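Long-range contacts in outer envelope protein 64, mitochondrial (Arabidopsis thaliana, PDB 6HPG), which probably acts as a chaperone receptor for Hsp90-dependent protein targeting to mitochondria, and is represented here by its TPR domain: residues Y77-T82 with D96-A100; F56-E60 with A83-R89; Y43-A47 with D62-A66. One frame throughout, in Å; residues are numbered along the deposited sequence.

Contact 1. Residues Y77-T82 with D96-A100; sequences YLRRGT and DFRHA
Arg80 grips Asp96 side-on, through NE and NH1, between the two antiparallel helices of the third TPR repeat. Arg80 NE donates to Asp96 OD2 at 3.2 Å, and Arg80 NH1 to Asp96 OD1 at 3.0 Å. Both oxygens are met on their syn side, and both lie close to the guanidinium plane. The two planes are still turned 30° apart. Arg80 reaches this position with CG anti to the backbone N (chi1 -159°) and a bend at chi3 that swings the guanidinium round to the carboxylate. Arg84 adds a second salt bridge at Asp96 OD2, and Arg80 NH2 is hydrogen-bonded to Thr64 OG1.

The Tyr77 ring lies beside this pair. His99 points an edge at one of its faces in a T-shaped stack, with His99 CD2 3.6 Å from Tyr77 CZ. Asp96 OD1 sits at the edge of the tyrosine ring, and Tyr77 OH bonds to Lys71 O.

Phe97 lays a ring face over Gly81, whose CA forms a CH-pi contact toward the rim. Gly81 C lies 3.5 Å from Phe97 CE2. Leu78 CD2 fills in against Ala100 CB at 3.7 Å.

Asp96 is buried, and its charge is answered by two arginines. This pairing probably keeps the carboxylate ionised inside the repeat.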
# COMPACT_ATOMS: atom_id res chain seq x y z
N TYR A 77 -5.48 -1.83 -2.55
CA TYR A 77 -6.65 -1.05 -2.87
C TYR A 77 -6.85 0.16 -1.92
O TYR A 77 -7.09 1.30 -2.37
CB TYR A 77 -7.90 -1.94 -2.99
CG TYR A 77 -7.74 -2.96 -4.06
CD1 TYR A 77 -7.84 -2.61 -5.43
CD2 TYR A 77 -7.41 -4.24 -3.75
CE1 TYR A 77 -7.60 -3.55 -6.43
CE2 TYR A 77 -7.17 -5.18 -4.74
CZ TYR A 77 -7.28 -4.84 -6.07
OH TYR A 77 -7.04 -5.82 -7.01
N LEU A 78 -6.76 -0.11 -0.61
CA LEU A 78 -6.85 0.94 0.43
C LEU A 78 -5.84 2.05 0.20
O LEU A 78 -6.19 3.22 0.22
CB LEU A 78 -6.60 0.34 1.79
CG LEU A 78 -7.65 -0.69 2.27
CD1 LEU A 78 -7.35 -1.13 3.69
CD2 LEU A 78 -9.04 -0.10 2.25
N ARG A 79 -4.58 1.66 -0.01
CA ARG A 79 -3.47 2.59 -0.28
C ARG A 79 -3.53 3.32 -1.64
O ARG A 79 -3.28 4.55 -1.68
CB ARG A 79 -2.11 1.91 -0.10
CG ARG A 79 -1.82 1.59 1.38
CD ARG A 79 -0.53 0.80 1.63
NE ARG A 79 -0.45 0.54 3.05
CZ ARG A 79 -0.04 -0.57 3.62
NH1 ARG A 79 0.43 -1.59 2.91
NH2 ARG A 79 -0.08 -0.65 4.93
N ARG A 80 -3.85 2.62 -2.73
CA ARG A 80 -4.03 3.31 -4.01
C ARG A 80 -5.20 4.28 -3.91
O ARG A 80 -5.13 5.43 -4.40
CB ARG A 80 -4.23 2.35 -5.18
CG ARG A 80 -3.89 3.02 -6.50
CD ARG A 80 -3.86 2.10 -7.69
NE ARG A 80 -5.18 1.55 -8.00
CZ ARG A 80 -5.40 0.67 -8.98
NH1 ARG A 80 -6.62 0.23 -9.18
NH2 ARG A 80 -4.41 0.27 -9.78
N GLY A 81 -6.27 3.83 -3.25
CA GLY A 81 -7.41 4.67 -2.90
C GLY A 81 -7.05 5.96 -2.20
O GLY A 81 -7.53 7.04 -2.56
N THR A 82 -6.19 5.84 -1.18
CA THR A 82 -5.74 7.00 -0.41
C THR A 82 -4.94 7.97 -1.26
O THR A 82 -5.10 9.16 -1.10
CB THR A 82 -4.92 6.56 0.82
OG1 THR A 82 -5.69 5.62 1.57
CG2 THR A 82 -4.57 7.75 1.72
N ASP A 96 -11.50 2.01 -5.84
CA ASP A 96 -10.56 1.22 -5.08
C ASP A 96 -11.10 0.97 -3.67
O ASP A 96 -11.01 -0.16 -3.18
CB ASP A 96 -9.21 1.91 -4.95
CG ASP A 96 -8.40 1.90 -6.20
OD1 ASP A 96 -8.58 1.05 -7.11
OD2 ASP A 96 -7.51 2.77 -6.22
N PHE A 97 -11.68 1.98 -3.03
CA PHE A 97 -12.22 1.74 -1.70
C PHE A 97 -13.41 0.73 -1.81
O PHE A 97 -13.64 -0.06 -0.90
CB PHE A 97 -12.59 3.05 -0.96
CG PHE A 97 -11.39 3.83 -0.41
CD1 PHE A 97 -10.57 3.30 0.58
CD2 PHE A 97 -11.13 5.15 -0.85
CE1 PHE A 97 -9.48 4.03 1.07
CE2 PHE A 97 -10.04 5.88 -0.36
CZ PHE A 97 -9.21 5.32 0.60
N ARG A 98 -14.13 0.73 -2.94
CA ARG A 98 -15.27 -0.20 -3.12
C ARG A 98 -14.78 -1.59 -3.32
O ARG A 98 -15.32 -2.54 -2.74
CB ARG A 98 -16.19 0.26 -4.22
CG ARG A 98 -17.19 1.33 -3.72
CD ARG A 98 -17.88 2.01 -4.87
NE ARG A 98 -18.83 3.03 -4.44
CZ ARG A 98 -19.31 4.01 -5.21
NH1 ARG A 98 -18.94 4.14 -6.47
NH2 ARG A 98 -20.20 4.86 -4.71
N HIS A 99 -13.69 -1.74 -4.09
CA HIS A 99 -13.13 -3.05 -4.31
C HIS A 99 -12.49 -3.70 -3.07
O HIS A 99 -12.55 -4.93 -2.92
CB HIS A 99 -12.13 -3.07 -5.45
CG HIS A 99 -11.93 -4.43 -6.00
ND1 HIS A 99 -12.93 -5.11 -6.67
CD2 HIS A 99 -10.89 -5.29 -5.92
CE1 HIS A 99 -12.50 -6.30 -7.03
NE2 HIS A 99 -11.26 -6.44 -6.59
N ALA A 100 -11.88 -2.89 -2.21
CA ALA A 100 -11.35 -3.39 -0.96
C ALA A 100 -12.45 -4.03 -0.14
O ALA A 100 -12.19 -5.01 0.58
CB ALA A 100 -10.74 -2.27 -0.15

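Contact 2. Residues F56-E60 with A83-R89; sequences FQQAE and ARESLVR
Phe56 and Ser86 meet where the second TPR repeat stacks on the third, helix 56-69 against the end of helix 74-86. Ser86 CB stands over the centre of the Phe56 ring, 3.8 Å from the centroid and 13° off the ring normal, as a CH-pi contact. Ser86 OG is hydrogen-bonded to Thr82 O, one turn back in its own helix.

The close packing is around Ala83. Its CB lies 3.7 Å from Phe56 O and equally near Glu60 CG, and Phe56 CD1 lies 4.0 Å from Ala83 CB. The CA atoms of Phe56 and Ala83 are 5.1 Å apart, consistent with the small side chain at this position. Leu51 of helix 40-52 packs on both Phe56 and Ala59.

Toward solvent the apolar packing is looser. Helix 74-86 ends there in a Schellman motif, with Val88 as its C-prime residue at positive phi. Leu87, the first residue past the helix, touches Phe56 CB through CD1 at 4.0 Å. A salt bridge, Arg89 to Glu60, spans this side. Arg89 follows the turn, at the N-cap position of helix 90-103. Its chain bends at chi2 and chi3 (63°), which brings the guanidinium back toward helix 56-69. Glu60 comes to meet it from the opposite direction, extended beyond CG. Arg89 NH1 keeps a second carboxylate, that of Glu92. Arg89 NH2 donates to the syn side of Glu60 OE2 at 2.9 Å, 29° out of the carboxylate plane.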
# COMPACT_ATOMS: atom_id res chain seq x y z
N PHE A 56 2.79 10.28 -3.84
CA PHE A 56 1.53 9.59 -4.22
C PHE A 56 1.57 8.84 -5.54
O PHE A 56 0.97 7.75 -5.63
CB PHE A 56 0.39 10.60 -4.22
CG PHE A 56 0.18 11.24 -2.88
CD1 PHE A 56 -0.19 10.46 -1.79
CD2 PHE A 56 0.45 12.58 -2.68
CE1 PHE A 56 -0.35 11.02 -0.52
CE2 PHE A 56 0.31 13.14 -1.39
CZ PHE A 56 -0.10 12.36 -0.32
N GLN A 57 2.30 9.36 -6.54
CA GLN A 57 2.36 8.63 -7.84
C GLN A 57 3.12 7.33 -7.72
O GLN A 57 2.76 6.30 -8.33
CB GLN A 57 3.01 9.48 -8.94
CG GLN A 57 2.01 10.24 -9.81
CD GLN A 57 2.65 11.21 -10.77
OE1 GLN A 57 3.87 11.18 -11.00
NE2 GLN A 57 1.84 12.10 -11.34
N GLN A 58 4.20 7.39 -6.95
CA GLN A 58 5.03 6.22 -6.71
C GLN A 58 4.26 5.23 -5.85
O GLN A 58 4.42 4.03 -6.02
CB GLN A 58 6.37 6.61 -6.05
CG GLN A 58 7.22 7.51 -6.94
CD GLN A 58 8.50 7.92 -6.25
OE1 GLN A 58 8.59 9.00 -5.64
NE2 GLN A 58 9.47 7.04 -6.28
N ALA A 59 3.46 5.73 -4.92
CA ALA A 59 2.62 4.82 -4.10
C ALA A 59 1.62 4.06 -4.99
O ALA A 59 1.47 2.85 -4.86
CB ALA A 59 1.89 5.59 -3.00
N GLU A 60 0.97 4.81 -5.90
CA GLU A 60 0.02 4.26 -6.86
C GLU A 60 0.64 3.19 -7.73
O GLU A 60 0.08 2.10 -7.84
CB GLU A 60 -0.59 5.35 -7.76
CG GLU A 60 -1.66 6.14 -7.04
CD GLU A 60 -2.09 7.43 -7.75
OE1 GLU A 60 -1.51 7.81 -8.82
OE2 GLU A 60 -3.01 8.09 -7.21
N ALA A 83 -4.09 7.45 -2.16
CA ALA A 83 -3.20 8.30 -2.96
C ALA A 83 -4.05 9.04 -3.97
O ALA A 83 -3.82 10.22 -4.25
CB ALA A 83 -2.11 7.48 -3.67
N ARG A 84 -5.03 8.34 -4.52
CA ARG A 84 -5.97 8.95 -5.42
C ARG A 84 -6.80 10.04 -4.74
O ARG A 84 -6.91 11.13 -5.28
CB ARG A 84 -6.86 7.90 -6.04
CG ARG A 84 -6.13 7.16 -7.12
CD ARG A 84 -6.91 5.93 -7.49
NE ARG A 84 -6.30 5.28 -8.63
CZ ARG A 84 -6.82 4.23 -9.26
NH1 ARG A 84 -7.98 3.67 -8.85
NH2 ARG A 84 -6.18 3.74 -10.31
N GLU A 85 -7.36 9.77 -3.57
CA GLU A 85 -8.13 10.79 -2.86
C GLU A 85 -7.27 12.03 -2.54
O GLU A 85 -7.77 13.17 -2.56
CB GLU A 85 -8.73 10.22 -1.61
CG GLU A 85 -9.53 11.21 -0.83
CD GLU A 85 -10.17 10.60 0.38
OE1 GLU A 85 -11.02 11.29 0.99
OE2 GLU A 85 -9.85 9.44 0.72
N SER A 86 -5.99 11.78 -2.25
CA SER A 86 -5.00 12.84 -2.03
C SER A 86 -4.75 13.63 -3.30
O SER A 86 -4.55 14.85 -3.23
CB SER A 86 -3.67 12.27 -1.54
OG SER A 86 -3.80 11.78 -0.22
N LEU A 87 -4.73 12.95 -4.45
CA LEU A 87 -4.60 13.62 -5.74
C LEU A 87 -5.95 14.08 -6.31
O LEU A 87 -6.07 14.29 -7.51
CB LEU A 87 -3.87 12.71 -6.73
CG LEU A 87 -2.40 12.45 -6.43
CD1 LEU A 87 -1.88 11.42 -7.41
CD2 LEU A 87 -1.58 13.74 -6.49
N VAL A 88 -6.95 14.22 -5.43
CA VAL A 88 -8.30 14.72 -5.74
C VAL A 88 -8.97 13.94 -6.91
O VAL A 88 -9.83 14.47 -7.61
CB VAL A 88 -8.27 16.29 -5.88
CG1 VAL A 88 -9.61 16.92 -6.28
CG2 VAL A 88 -7.82 16.92 -4.55
N ARG A 89 -8.60 12.66 -7.09
CA ARG A 89 -9.22 11.81 -8.11
C ARG A 89 -10.24 10.91 -7.43
O ARG A 89 -10.00 9.69 -7.24
CB ARG A 89 -8.16 11.07 -8.92
CG ARG A 89 -7.64 11.95 -10.05
CD ARG A 89 -6.19 11.72 -10.42
NE ARG A 89 -5.97 10.36 -10.91
CZ ARG A 89 -5.29 9.39 -10.28
NH1 ARG A 89 -5.17 8.20 -10.88
NH2 ARG A 89 -4.72 9.57 -9.08

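Contact 3. Residues Y43-A47 with D62-A66; sequences YCNRA and DCTKA
Arg46 and Asp62 meet edge to edge and nearly coplanar, with guanidinium and carboxylate planes 5° apart. Arg46 NE donates to Asp62 OD2 at 2.8 Å, and Arg46 NH2 to Asp62 OD1 at 3.0 Å. Each oxygen is met on its syn side. The bend of Arg46 at chi3 (58°) turns the group in this direction, and its remaining nitrogen, NH1, is hydrogen-bonded to Thr30 OG1.

The Tyr43 ring stands almost upright to the carboxylate, at 83°, with Asp62 OD1 at its edge, 3.6 Å from Tyr43 CD1. Over one face of the ring runs the Lys65 chain. Lys65 CG is centred above it, 3.6 Å from the centroid, and Lys65 NZ makes a weak hydrogen bond to Tyr43 OH. Deeper between these antiparallel helices of the second TPR repeat, Ala47 CB packs on Cys63 SG at 3.6 Å.

A leucine in place of Arg46 would probably leave the buried Asp62 carboxylate without its charged mate and Thr30 without its donor. The paired charges thus probably allow an acidic group to sit inside the repeat, while the aliphatic part of Lys65 covers one face of the Tyr43 ring.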
# COMPACT_ATOMS: atom_id res chain seq x y z
N TYR A 43 6.03 -4.62 -2.39
CA TYR A 43 5.47 -3.45 -3.08
C TYR A 43 4.40 -2.66 -2.26
O TYR A 43 4.40 -1.43 -2.23
CB TYR A 43 4.89 -3.85 -4.46
CG TYR A 43 5.92 -4.06 -5.59
CD1 TYR A 43 6.37 -3.00 -6.34
CD2 TYR A 43 6.38 -5.33 -5.92
CE1 TYR A 43 7.30 -3.17 -7.40
CE2 TYR A 43 7.32 -5.53 -6.97
CZ TYR A 43 7.77 -4.43 -7.70
OH TYR A 43 8.67 -4.58 -8.71
N CYS A 44 3.48 -3.39 -1.64
CA CYS A 44 2.42 -2.76 -0.85
C CYS A 44 2.97 -2.02 0.34
O CYS A 44 2.49 -0.93 0.68
CB CYS A 44 1.44 -3.79 -0.34
SG CYS A 44 -0.20 -3.06 -0.16
N ASN A 45 3.95 -2.63 1.01
CA ASN A 45 4.65 -1.97 2.08
C ASN A 45 5.38 -0.72 1.55
O ASN A 45 5.36 0.34 2.18
CB ASN A 45 5.63 -2.92 2.78
CG ASN A 45 4.94 -3.95 3.65
OD1 ASN A 45 3.72 -3.92 3.85
ND2 ASN A 45 5.71 -4.87 4.15
N ARG A 46 6.03 -0.81 0.41
CA ARG A 46 6.73 0.37 -0.06
C ARG A 46 5.77 1.49 -0.39
O ARG A 46 6.09 2.66 -0.15
CB ARG A 46 7.62 0.06 -1.26
CG ARG A 46 8.65 1.16 -1.45
CD ARG A 46 9.70 0.82 -2.49
NE ARG A 46 9.10 0.55 -3.79
CZ ARG A 46 9.81 0.27 -4.89
NH1 ARG A 46 11.15 0.28 -4.89
NH2 ARG A 46 9.18 -0.00 -6.01
N ALA A 47 4.61 1.15 -0.99
CA ALA A 47 3.55 2.15 -1.12
C ALA A 47 3.25 2.89 0.17
O ALA A 47 3.08 4.12 0.16
CB ALA A 47 2.26 1.54 -1.62
N ASP A 62 3.23 1.44 -7.21
CA ASP A 62 3.49 0.28 -6.35
C ASP A 62 2.24 -0.52 -5.95
O ASP A 62 2.33 -1.73 -5.85
CB ASP A 62 4.23 0.70 -5.07
CG ASP A 62 5.73 0.78 -5.24
OD1 ASP A 62 6.27 0.55 -6.38
OD2 ASP A 62 6.35 1.13 -4.20
N CYS A 63 1.15 0.15 -5.59
CA CYS A 63 -0.09 -0.58 -5.34
C CYS A 63 -0.57 -1.24 -6.59
O CYS A 63 -1.14 -2.31 -6.52
CB CYS A 63 -1.22 0.30 -4.88
SG CYS A 63 -0.85 1.12 -3.36
N THR A 64 -0.39 -0.58 -7.74
CA THR A 64 -0.78 -1.17 -9.02
C THR A 64 0.05 -2.43 -9.36
O THR A 64 -0.52 -3.38 -9.91
CB THR A 64 -0.79 -0.13 -10.16
OG1 THR A 64 -1.78 0.88 -9.87
CG2 THR A 64 -1.17 -0.78 -11.53
N LYS A 65 1.35 -2.46 -9.01
CA LYS A 65 2.16 -3.68 -9.23
C LYS A 65 1.79 -4.78 -8.27
O LYS A 65 1.79 -6.00 -8.63
CB LYS A 65 3.65 -3.39 -9.08
CG LYS A 65 4.55 -4.56 -9.46
CD LYS A 65 5.06 -4.43 -10.89
CE LYS A 65 6.08 -5.50 -11.25
NZ LYS A 65 7.32 -4.89 -11.83
N ALA A 66 1.50 -4.38 -7.04
CA ALA A 66 1.07 -5.32 -6.01
C ALA A 66 -0.20 -6.07 -6.47
O ALA A 66 -0.35 -7.26 -6.22
CB ALA A 66 0.83 -4.62 -4.68

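In the fold
From the N terminus, contact 3 comes first. It closes the turn between helices 40-52 and 56-69, the hairpin of the second TPR repeat. Contact 1 does the same for helices 74-86 and 90-103 in the third. The two follow in series. Contact 2 crosses both: it starts on helix 56-69, inside the loop of contact 3, and ends on 83-89, inside the loop of contact 1. It therefore ties one repeat to the next. The contacts also touch directly. Arg80 CG of contact 1 packs on Glu60 CG of contact 2, and Arg79 CB on Cys63 SG of contact 3. Ala59 O of contact 2 meets Ala47 CB of contact 3. Asn45 and Arg79 reach the backbone of a bound peptide.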